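Beta sliding clamp (Bartonella birtlesii LL-WM9, PDB 6PTR) probably tethers DNA polymerases and other proteins to DNA as a ring-shaped head-to-tail homodimer, giving them processivity. Local coordinates at residues S16-F19 with K20-R24; S108-G112 with C113-Q117; R239-G243 with S244-T248; P210-A213 with V214-Q218. All coordinates share one frame; numbering follows the deposited sequence.

Contact 1: S16-F19 with K20-R24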
# COMPACT_ATOMS: atom_id res chain seq x y z
N SER C 16 -8.82 23.68 -5.02
CA SER C 16 -7.44 23.19 -5.11
C SER C 16 -6.55 23.88 -4.09
O SER C 16 -5.72 23.23 -3.44
CB SER C 16 -6.91 23.38 -6.52
OG SER C 16 -7.47 22.41 -7.38
N GLN C 17 -6.71 25.19 -3.92
CA GLN C 17 -5.96 25.90 -2.90
C GLN C 17 -6.28 25.37 -1.50
O GLN C 17 -5.38 25.12 -0.69
CB GLN C 17 -6.26 27.40 -2.99
CG GLN C 17 -5.78 28.18 -1.78
CD GLN C 17 -4.28 28.21 -1.71
OE1 GLN C 17 -3.62 28.76 -2.59
NE2 GLN C 17 -3.72 27.62 -0.66
N PHE C 18 -7.57 25.21 -1.20
CA PHE C 18 -7.98 24.73 0.11
C PHE C 18 -7.46 23.32 0.38
O PHE C 18 -7.03 23.01 1.50
CB PHE C 18 -9.51 24.74 0.23
CG PHE C 18 -10.01 24.45 1.62
CD1 PHE C 18 -9.86 25.39 2.62
CD2 PHE C 18 -10.66 23.27 1.91
CE1 PHE C 18 -10.30 25.13 3.91
CE2 PHE C 18 -11.11 23.02 3.21
CZ PHE C 18 -10.92 23.97 4.21
N PHE C 19 -7.51 22.46 -0.64
CA PHE C 19 -7.03 21.09 -0.51
C PHE C 19 -5.53 21.06 -0.21
O PHE C 19 -5.08 20.30 0.66
CB PHE C 19 -7.33 20.35 -1.80
CG PHE C 19 -7.04 18.87 -1.75
CD1 PHE C 19 -7.65 18.07 -0.79
CD2 PHE C 19 -6.17 18.29 -2.65
CE1 PHE C 19 -7.39 16.70 -0.75
CE2 PHE C 19 -5.91 16.93 -2.61
CZ PHE C 19 -6.52 16.13 -1.65
N LYS C 20 -4.76 21.88 -0.93
CA LYS C 20 -3.32 21.95 -0.69
C LYS C 20 -3.02 22.39 0.73
O LYS C 20 -2.18 21.79 1.41
CB LYS C 20 -2.66 22.89 -1.70
CG LYS C 20 -1.14 22.88 -1.58
CD LYS C 20 -0.47 23.65 -2.71
CE LYS C 20 1.05 23.47 -2.67
NZ LYS C 20 1.50 22.12 -3.11
N SER C 21 -3.69 23.45 1.20
CA SER C 21 -3.43 23.95 2.54
C SER C 21 -3.87 22.95 3.60
O SER C 21 -3.12 22.66 4.54
CB SER C 21 -4.12 25.31 2.75
OG SER C 21 -3.66 26.27 1.80
N LEU C 22 -5.07 22.38 3.44
CA LEU C 22 -5.54 21.36 4.36
C LEU C 22 -4.59 20.17 4.39
O LEU C 22 -4.37 19.58 5.45
CB LEU C 22 -6.94 20.90 3.95
CG LEU C 22 -7.73 20.02 4.92
CD1 LEU C 22 -7.85 20.68 6.30
CD2 LEU C 22 -9.11 19.74 4.34
N GLY C 23 -4.03 19.79 3.24
CA GLY C 23 -3.10 18.68 3.22
C GLY C 23 -1.88 18.94 4.07
O GLY C 23 -1.33 18.02 4.66
N ARG C 24 -1.48 20.21 4.18
CA ARG C 24 -0.30 20.55 4.96
C ARG C 24 -0.56 20.47 6.46
O ARG C 24 0.38 20.28 7.23
CB ARG C 24 0.20 21.93 4.57
CG ARG C 24 0.92 21.95 3.21
CD ARG C 24 1.30 23.36 2.75
NE ARG C 24 2.14 23.38 1.56
CZ ARG C 24 2.58 24.49 0.98
NH1 ARG C 24 2.24 25.68 1.47
NH2 ARG C 24 3.35 24.43 -0.10
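Gln17 and Ser21 meet one turn apart on helix 15-26, where an amide reaches along the helix surface to a hydroxyl. Followed outward, the Gln17 side chain leaves CB with CG anti to the backbone N (chi1 167°) and bends at chi2 (68°), which swings the amide along the helix toward Ser21. CD then lies 4.1 Å from Ser21 OG, and NE2 closes to 2.8 Å from that same OG. The N-H of NE2 points poorly at the oxygen, with an angle of 127°, and the bond counts as weak. Ser21 OG has its stronger partner in Glu63, on strand 59-69. Beneath the side chains the backbone repeats the i to i+4 pattern of an alpha helix: Ser21 N gives to Gln17 O at 3.0 Å, Leu22 N to Phe18 O at 2.8 Å. One residue further on, round the helix, Phe18 CE2 touches Leu22 CD2 at 4.0 Å, the ring and the branched end meeting at a slant. Phe18 also rests on Phe65 and Leu52, Leu22 on Leu82, and Phe19 stacks with the ring of Tyr83, so the helix rests on both helix 79-88 and strands of the N-terminal domain. Ser21 OG thus takes an N-H from Gln17 while bonded to Glu63, a pairing that would favour the hydroxyl giving its proton to the carboxylate and links the helix to the sheet.

Contact 2: S108-G112 with C113-Q117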
# COMPACT_ATOMS: atom_id res chain seq x y z
N SER C 108 -21.63 23.95 7.16
CA SER C 108 -22.09 23.56 5.84
C SER C 108 -20.95 23.64 4.84
O SER C 108 -20.13 24.57 4.87
CB SER C 108 -23.25 24.47 5.40
OG SER C 108 -23.52 24.36 4.03
N ILE C 109 -20.88 22.64 3.96
CA ILE C 109 -19.94 22.63 2.85
C ILE C 109 -20.76 22.47 1.59
O ILE C 109 -21.46 21.46 1.45
CB ILE C 109 -18.92 21.50 2.97
CG1 ILE C 109 -18.17 21.53 4.31
CG2 ILE C 109 -17.95 21.55 1.81
CD1 ILE C 109 -17.41 20.27 4.56
N VAL C 110 -20.69 23.44 0.69
CA VAL C 110 -21.45 23.37 -0.56
C VAL C 110 -20.49 23.46 -1.73
O VAL C 110 -19.67 24.39 -1.82
CB VAL C 110 -22.52 24.48 -0.64
CG1 VAL C 110 -23.17 24.47 -2.00
CG2 VAL C 110 -23.57 24.29 0.45
N SER C 111 -20.59 22.51 -2.65
CA SER C 111 -19.82 22.54 -3.88
C SER C 111 -20.74 22.05 -4.98
O SER C 111 -21.07 20.86 -5.03
CB SER C 111 -18.56 21.67 -3.77
OG SER C 111 -18.03 21.39 -5.06
N GLY C 112 -21.19 22.97 -5.83
CA GLY C 112 -22.15 22.58 -6.86
C GLY C 112 -23.44 22.21 -6.19
O GLY C 112 -23.94 22.92 -5.31
N CYS C 113 -23.98 21.05 -6.57
CA CYS C 113 -25.15 20.50 -5.90
C CYS C 113 -24.79 19.67 -4.68
O CYS C 113 -25.69 19.19 -4.00
CB CYS C 113 -25.96 19.65 -6.87
SG CYS C 113 -26.69 20.65 -8.13
N THR C 114 -23.50 19.48 -4.39
CA THR C 114 -23.12 18.66 -3.25
C THR C 114 -23.16 19.50 -1.98
O THR C 114 -22.61 20.60 -1.94
CB THR C 114 -21.71 18.09 -3.44
OG1 THR C 114 -21.56 17.57 -4.75
CG2 THR C 114 -21.48 16.98 -2.44
N HIS C 115 -23.80 18.98 -0.93
CA HIS C 115 -23.95 19.75 0.31
C HIS C 115 -23.75 18.84 1.50
O HIS C 115 -24.50 17.88 1.70
CB HIS C 115 -25.33 20.42 0.36
CG HIS C 115 -25.67 21.01 1.69
ND1 HIS C 115 -26.94 20.95 2.24
CD2 HIS C 115 -24.91 21.70 2.59
CE1 HIS C 115 -26.94 21.55 3.41
NE2 HIS C 115 -25.73 22.02 3.65
N PHE C 116 -22.73 19.15 2.31
CA PHE C 116 -22.46 18.45 3.57
C PHE C 116 -22.85 19.35 4.74
O PHE C 116 -22.69 20.57 4.67
CB PHE C 116 -20.98 18.08 3.71
CG PHE C 116 -20.47 17.14 2.64
CD1 PHE C 116 -19.98 17.63 1.44
CD2 PHE C 116 -20.47 15.77 2.86
CE1 PHE C 116 -19.53 16.76 0.44
CE2 PHE C 116 -20.01 14.90 1.88
CZ PHE C 116 -19.53 15.39 0.67
N GLN C 117 -23.38 18.75 5.80
CA GLN C 117 -23.55 19.43 7.08
C GLN C 117 -22.75 18.62 8.09
O GLN C 117 -23.08 17.46 8.35
CB GLN C 117 -25.02 19.49 7.49
CG GLN C 117 -25.85 20.47 6.71
CD GLN C 117 -25.66 21.89 7.21
OE1 GLN C 117 -25.28 22.10 8.36
NE2 GLN C 117 -25.91 22.86 6.35
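Val110 and His115 face each other as a non-hydrogen-bonded antiparallel pair, the methyl CG2 of Val110 lying 3.6 Å from His115 CD2 and meeting the imidazole at a slant. His115 carries CG anti to its own N (chi1 169°), beside the carbonyl carbon, which carries the ring forward in the direction of Gln117 while it leans across toward the neighbouring strand and Ser108. There Gln117 NE2 gives a hydrogen bond to His115 NE2 at 2.8 Å, approaching within the ring plane, although His115 NE2 is tilted from the amide plane of Gln117. That bond uses His115 NE2 as the acceptor and should help fix the rotation of the imidazole. Ser108 completes this face: its OG sits near the ring plane at the imidazole edge, 3.2 Å from His115 NE2, while Gln117 NE2 packs on Ser108 CB at 3.3 Å.

The two strands form a beta hairpin closed by a type II' turn from Ser111 to Thr114, with Gly112 taking the positive phi (67°) that such a turn requires. The strand axes run 172° apart in direction. Ile109 and Phe116 exchange two backbone bonds, each 2.8 Å long, and their CB atoms are 4.1 Å apart on the other face, where Ile109 packs on Leu82 and Phe116 on Ile85 of helix 79-88. Thr114 N bonds to Ser111 O at 2.9 Å, closing the turn. Residues 115-117 pair antiparallel with a strand of the second subunit, carrying the sheet across the dimer interface, and Thr114 OG1 is hydrogen-bonded to Asp319 of that subunit.

Contact 3: R239-G243 with S244-T248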
# COMPACT_ATOMS: atom_id res chain seq x y z
N ARG C 239 10.42 26.79 16.61
CA ARG C 239 9.44 27.20 15.62
C ARG C 239 10.13 27.35 14.29
O ARG C 239 11.22 27.94 14.22
CB ARG C 239 8.76 28.51 16.01
CG ARG C 239 7.84 29.06 14.93
CD ARG C 239 7.07 30.27 15.42
NE ARG C 239 6.05 29.89 16.39
CZ ARG C 239 5.37 30.74 17.15
NH1 ARG C 239 5.59 32.05 17.07
NH2 ARG C 239 4.46 30.28 18.01
N PHE C 240 9.51 26.81 13.24
CA PHE C 240 10.00 26.95 11.87
C PHE C 240 8.93 27.67 11.08
O PHE C 240 7.80 27.17 10.97
CB PHE C 240 10.28 25.59 11.23
CG PHE C 240 11.27 24.76 11.96
CD1 PHE C 240 10.87 23.96 13.03
CD2 PHE C 240 12.60 24.74 11.57
CE1 PHE C 240 11.79 23.18 13.71
CE2 PHE C 240 13.52 23.94 12.26
CZ PHE C 240 13.12 23.18 13.33
N SER C 241 9.28 28.81 10.51
CA SER C 241 8.35 29.57 9.68
C SER C 241 8.88 29.57 8.25
O SER C 241 10.02 29.97 8.00
CB SER C 241 8.18 31.00 10.19
OG SER C 241 7.66 30.98 11.51
N LEU C 242 8.07 29.10 7.31
CA LEU C 242 8.52 29.10 5.93
C LEU C 242 7.29 29.19 5.05
O LEU C 242 6.29 28.53 5.32
CB LEU C 242 9.36 27.86 5.60
CG LEU C 242 8.82 26.44 5.76
CD1 LEU C 242 9.76 25.48 5.04
CD2 LEU C 242 8.67 26.01 7.22
N GLY C 243 7.37 30.02 4.01
CA GLY C 243 6.19 30.25 3.19
C GLY C 243 5.05 30.78 4.03
O GLY C 243 5.20 31.71 4.82
N SER C 244 3.87 30.18 3.86
CA SER C 244 2.71 30.51 4.67
C SER C 244 2.48 29.51 5.79
O SER C 244 1.39 29.48 6.38
CB SER C 244 1.47 30.59 3.78
OG SER C 244 1.36 29.35 3.10
N VAL C 245 3.48 28.70 6.12
CA VAL C 245 3.35 27.62 7.08
C VAL C 245 4.21 27.95 8.30
O VAL C 245 5.33 28.45 8.16
CB VAL C 245 3.78 26.26 6.46
CG1 VAL C 245 3.68 25.13 7.48
CG2 VAL C 245 2.92 25.98 5.24
N VAL C 246 3.67 27.67 9.48
CA VAL C 246 4.45 27.77 10.71
C VAL C 246 4.32 26.46 11.48
O VAL C 246 3.20 26.03 11.75
CB VAL C 246 4.00 28.96 11.58
CG1 VAL C 246 4.84 29.00 12.87
CG2 VAL C 246 4.10 30.29 10.83
N PHE C 247 5.46 25.84 11.83
CA PHE C 247 5.55 24.67 12.71
C PHE C 247 6.07 25.10 14.07
O PHE C 247 7.16 25.66 14.14
CB PHE C 247 6.54 23.62 12.20
CG PHE C 247 6.15 22.91 10.95
CD1 PHE C 247 5.38 21.77 11.01
CD2 PHE C 247 6.60 23.36 9.71
CE1 PHE C 247 5.03 21.09 9.86
CE2 PHE C 247 6.25 22.68 8.55
CZ PHE C 247 5.46 21.54 8.62
N THR C 248 5.36 24.77 15.15
CA THR C 248 5.88 25.03 16.49
C THR C 248 5.86 23.73 17.28
O THR C 248 4.81 23.08 17.36
CB THR C 248 5.09 26.11 17.23
OG1 THR C 248 4.97 27.27 16.40
CG2 THR C 248 5.83 26.49 18.54
O HOH W 1 5.38 31.41 7.50
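A beta hairpin of the central domain, strands 237-242 and 245-250, brings Arg239 against Thr248 near its open end. Arg239 NE gives a hydrogen bond to Thr248 OG1 at 2.8 Å, fairly straight at 161°, with the oxygen in the guanidinium plane. The arginine runs extended as far as CD and then bends at chi3 (-71°), which turns NE across to the threonine. Its aliphatic part lies against Val246, whose CG1 is 3.6 Å from Arg239 CD; beside it, Ser241 OG rests 3.7 Å from Val246 CG2.

The turn is of type II', from Leu242 to Val245, and Gly243 supplies its positive phi (58°). Leu242 and Val245 trade backbone bonds of 2.9 Å each way, and Phe240 and Phe247 do the same farther along. A water donates to both Gly243 O, at 2.7 Å, and Val245 O, so the latter carbonyl is gripped by Leu242 N and the water together. Strand 245-250 pairs on its other side with strand 59-69, joining this hairpin to the sheet strands of the N-terminal domain.

On the face bearing Phe240, Leu242, Val245 and Phe247, the methyl CD2 of Leu242 sits 4.2 Å from Phe247 CD2, at the edge of the ring and near its plane. Helix 211-221 packs on this face through Leu217, Leu220 and Leu221, while Arg24 of helix 15-26 reaches Ser244 and Val245 at the turn.

Contact 4: P210-A213 with V214-Q218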
# COMPACT_ATOMS: atom_id res chain seq x y z
N PRO C 210 12.00 16.90 18.32
CA PRO C 210 11.33 15.59 18.31
C PRO C 210 11.16 15.01 16.91
O PRO C 210 10.98 15.73 15.92
CB PRO C 210 9.96 15.88 18.94
CG PRO C 210 10.16 17.18 19.69
CD PRO C 210 11.16 17.96 18.92
N ARG C 211 11.23 13.67 16.87
CA ARG C 211 11.05 12.90 15.64
C ARG C 211 9.81 13.31 14.84
O ARG C 211 9.88 13.44 13.61
CB ARG C 211 10.98 11.41 16.01
CG ARG C 211 10.77 10.48 14.85
CD ARG C 211 11.09 9.04 15.25
NE ARG C 211 10.45 8.64 16.50
CZ ARG C 211 9.24 8.09 16.57
NH1 ARG C 211 8.73 7.75 17.74
NH2 ARG C 211 8.55 7.88 15.46
N LYS C 212 8.67 13.54 15.51
CA LYS C 212 7.46 13.88 14.75
C LYS C 212 7.58 15.22 14.05
O LYS C 212 7.16 15.37 12.90
CB LYS C 212 6.21 13.87 15.65
CG LYS C 212 4.92 14.28 14.88
CD LYS C 212 3.68 13.97 15.70
CE LYS C 212 2.38 14.17 14.88
NZ LYS C 212 1.18 13.88 15.67
N ALA C 213 8.12 16.24 14.75
CA ALA C 213 8.34 17.54 14.12
C ALA C 213 9.28 17.40 12.94
O ALA C 213 9.03 17.98 11.86
CB ALA C 213 8.90 18.54 15.14
N VAL C 214 10.36 16.63 13.10
CA VAL C 214 11.28 16.42 11.99
C VAL C 214 10.53 15.82 10.81
O VAL C 214 10.70 16.26 9.67
CB VAL C 214 12.45 15.51 12.41
CG1 VAL C 214 13.26 15.13 11.17
CG2 VAL C 214 13.33 16.22 13.44
N GLY C 215 9.68 14.83 11.07
CA GLY C 215 8.99 14.15 9.98
C GLY C 215 8.01 15.05 9.25
O GLY C 215 7.92 15.02 8.01
N GLU C 216 7.28 15.88 9.98
CA GLU C 216 6.34 16.77 9.32
C GLU C 216 7.06 17.87 8.56
O GLU C 216 6.64 18.27 7.46
CB GLU C 216 5.37 17.36 10.34
CG GLU C 216 4.46 16.31 10.95
CD GLU C 216 3.71 15.52 9.89
OE1 GLU C 216 3.07 16.14 9.00
OE2 GLU C 216 3.79 14.28 9.93
N LEU C 217 8.13 18.41 9.15
CA LEU C 217 8.94 19.40 8.45
C LEU C 217 9.47 18.81 7.15
O LEU C 217 9.41 19.44 6.09
CB LEU C 217 10.06 19.88 9.37
CG LEU C 217 10.93 21.08 9.02
CD1 LEU C 217 10.07 22.28 8.70
CD2 LEU C 217 11.87 21.37 10.20
N GLN C 218 9.94 17.56 7.21
CA GLN C 218 10.49 16.91 6.03
C GLN C 218 9.44 16.71 4.95
O GLN C 218 9.73 16.87 3.76
CB GLN C 218 11.12 15.57 6.42
CG GLN C 218 12.48 15.76 7.01
CD GLN C 218 13.54 15.95 5.93
OE1 GLN C 218 13.61 17.01 5.30
NE2 GLN C 218 14.34 14.91 5.69
O HOH W 2 5.91 13.02 11.14
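Val214 opens the hydrogen-bonded turns of helix 211-221 by sending its N-H to Pro210 O, 3.0 Å away and nearly straight at 168°. Pro210 is the N-cap residue, whose carbonyl thus begins the i to i+4 series. The CG2 methyl of Val214, placed beside its own N by the valine torsion (chi1 171°), leans back to 3.5 Å from Pro210 O, and CB is equally near Arg211 O. Gly215 continues the series, its N donating to Arg211 O at 2.9 Å. Glu216 follows with N to Lys212 O at 3.0 Å. Its chain bends at chi2 (-55°), carrying the carboxylate to a place where a water can bridge it to the preceding turn: the water donates to Glu216 OE2 at 2.7 Å and to Lys212 O at 3.2 Å. Lys212 O therefore accepts from a backbone N-H and a water, while Glu216 OE2 also pairs with Lys219. Lys212 NZ lies 6.3 Å from Glu216 OE2 and makes its salt bridges instead with Asp56 and Glu30. Leu217 N closes on Ala213 O at 2.9 Å, and Gln218 N on Val214 O continues the helix. Around it, Leu217 packs on Leu145 and Leu149 of helix 142-152 and on Phe247 of strand 245-250, Gln218 bonds to Asp150 and Gln153, and Lys212, Ala213 and Glu216 touch Leu59 of strand 59-69.

From the N terminus, contact 1 spans consecutive turns of helix 15-26, and contact 2 closes the hairpin turn between strands 106-111 and 114-119, both in the N-terminal domain with centres about 18 Å apart. Contact 4 then begins helix 211-221, and contact 3 closes the hairpin of strands 237-242 and 245-250, both in the central domain. All four are local and follow in series; none nests or crosses. Contacts 3 and 4 touch, as Phe240 CE2 meets Leu217 CD2 at 3.7 Å, setting helix on sheet. Arg24 NH1 reaches Val245 CG2 at 3.8 Å, tying contact 1 to contact 3 across the two domains. Contact 2 lies apart, at the subunit interface.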